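PDB 5MY5: ABC transporter periplasmic substrate-binding protein from Desulfovibrio alaskensis, which binds tungstate selectively in the periplasm and probably delivers it to an ABC transporter for uptake. Local coordinates for residues A114-V119 with G187-T192. The protein carries 2 engineered substitutions. Sequence-based numbering, arbitrary orientation.
Sequences ADPAGV and GGYTMT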
loop_
_atom_site.group_PDB
_atom_site.type_symbol
_atom_site.label_atom_id
_atom_site.label_comp_id
_atom_site.label_asym_id
_atom_site.label_seq_id
_atom_site.Cartn_x
_atom_site.Cartn_y
_atom_site.Cartn_z
ATOM N N ALA A 114 22.649 10.569 9.133
ATOM C CA ALA A 114 23.932 10.962 8.549
ATOM C C ALA A 114 24.036 10.619 7.064
ATOM O O ALA A 114 24.865 11.195 6.332
ATOM C CB ALA A 114 25.071 10.307 9.304
ATOM N N ASP A 115 23.245 9.630 6.617
ATOM C CA ASP A 115 23.097 9.332 5.207
ATOM C C ASP A 115 24.433 9.049 4.517
ATOM O O ASP A 115 24.887 9.793 3.614
ATOM C CB ASP A 115 22.363 10.500 4.596
ATOM C CG ASP A 115 22.027 10.329 3.158
ATOM O OD1 ASP A 115 21.980 9.219 2.627
ATOM O OD2 ASP A 115 21.669 11.305 2.474
ATOM N N PRO A 116 25.066 7.946 4.896
ATOM C CA PRO A 116 26.433 7.680 4.451
ATOM C C PRO A 116 26.580 7.538 2.938
ATOM O O PRO A 116 27.651 7.845 2.415
ATOM C CB PRO A 116 26.829 6.424 5.244
ATOM C CG PRO A 116 25.517 5.777 5.580
ATOM C CD PRO A 116 24.575 6.908 5.824
ATOM N N ALA A 117 25.532 7.157 2.182
ATOM C CA ALA A 117 25.565 7.138 0.737
ATOM C C ALA A 117 25.214 8.435 0.065
ATOM O O ALA A 117 25.261 8.520 -1.163
ATOM C CB ALA A 117 24.630 5.993 0.208
ATOM N N GLY A 118 24.710 9.381 0.854
ATOM C CA GLY A 118 24.332 10.705 0.419
ATOM C C GLY A 118 23.226 10.713 -0.582
ATOM O O GLY A 118 23.293 11.365 -1.638
ATOM N N VAL A 119 22.145 9.986 -0.237
ATOM C CA VAL A 119 21.013 9.925 -1.164
ATOM C C VAL A 119 19.813 10.868 -0.904
ATOM O O VAL A 119 18.875 10.879 -1.694
ATOM C CB VAL A 119 20.448 8.482 -1.242
ATOM C CG1 VAL A 119 21.585 7.544 -1.584
ATOM C CG2 VAL A 119 19.721 8.088 0.029
ATOM N N GLY A 187 22.970 0.295 10.492
ATOM C CA GLY A 187 23.213 1.551 9.746
ATOM C C GLY A 187 22.945 1.579 8.254
ATOM O O GLY A 187 23.682 2.183 7.468
ATOM N N GLY A 188 21.826 0.975 7.889
ATOM C CA GLY A 188 21.452 0.660 6.545
ATOM C C GLY A 188 20.260 1.414 6.073
ATOM O O GLY A 188 19.642 2.155 6.871
ATOM N N TYR A 189 20.020 1.320 4.785
ATOM C CA TYR A 189 18.868 1.868 4.109
ATOM C C TYR A 189 17.795 0.787 3.994
ATOM O O TYR A 189 18.114 -0.374 3.865
ATOM C CB TYR A 189 19.256 2.360 2.748
ATOM C CG TYR A 189 20.206 3.569 2.813
ATOM C CD1 TYR A 189 21.541 3.385 2.989
ATOM C CD2 TYR A 189 19.712 4.827 2.741
ATOM C CE1 TYR A 189 22.391 4.459 3.074
ATOM C CE2 TYR A 189 20.591 5.929 2.763
ATOM C CZ TYR A 189 21.894 5.708 3.029
ATOM O OH TYR A 189 22.774 6.835 2.991
ATOM N N THR A 190 16.528 1.184 3.888
ATOM C CA THR A 190 15.464 0.175 3.633
ATOM C C THR A 190 14.278 0.936 3.004
ATOM O O THR A 190 14.058 2.135 3.243
ATOM C CB THR A 190 15.108 -0.615 4.881
ATOM O OG1 THR A 190 14.279 -1.730 4.484
ATOM C CG2 THR A 190 14.344 0.158 5.876
ATOM N N MET A 191 13.467 0.218 2.244
ATOM C CA MET A 191 12.194 0.732 1.731
ATOM C C MET A 191 11.090 0.220 2.688
ATOM O O MET A 191 11.026 -0.997 3.003
ATOM C CB MET A 191 11.921 0.289 0.298
ATOM C CG MET A 191 10.702 0.915 -0.321
ATOM S SD MET A 191 9.867 -0.065 -1.562
ATOM C CE MET A 191 9.060 -1.258 -0.493
ATOM N N THR A 192 10.212 1.167 3.070
ATOM C CA THR A 192 9.047 0.868 3.951
ATOM C C THR A 192 7.839 1.540 3.494
ATOM O O THR A 192 7.895 2.529 2.806
ATOM C CB THR A 192 9.355 1.261 5.384
ATOM O OG1 THR A 192 8.275 0.900 6.273
ATOM C CG2 THR A 192 9.659 2.683 5.542
#
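Y189 reaches into the beta turn D115–G118, and its hydroxyl does most of the joining. Y189 OH donates to D115 OD1 over a short 2.5 Å. Y189 OH also accepts from the backbone A117 N at 2.9 Å, with an N-H...O angle of 156°. D115 OD1 lies in the plane of the phenol ring, at its edge, and receives the hydroxyl on its anti lone pair. The carboxylate itself is turned 67° from the ring. On its syn side, somewhat out of the carboxylate plane, D115 OD1 accepts V119 N at 3.0 Å, so two donors grip it. D115 CG stands anti to the backbone N (chi1 -176°), which folds the carboxylate back over its own turn toward V119 N. D115 O receives G118 N and closes this type I turn. The two bonds to OH limit how far the phenol can shift.

Packing is close around the outer end of the ring, where A117, V119 and Y189 are buried. A117 CB lies 3.9 Å from Y189 CZ, and V119 CG2 meets Y189 CE2 at 3.6 Å. P116 is exposed to solvent, though P116 CD touches Y189 OH at 3.4 Å. Toward G187 the contact is thin: P116 CG lies 4.5 Å from G187 O. G187 ends helix 176-186 in a Schellman motif.

This is structural packing at the periphery of the periplasmic binding-protein domain. The turn lies between strand 100-112 and helix 124-133. I131 of that helix touches both V119 and Y189, and K130 NZ hydrogen-bonds A117 O. The contact ties this loop to strand 189-193, which runs between strands 100-112 and 138-140.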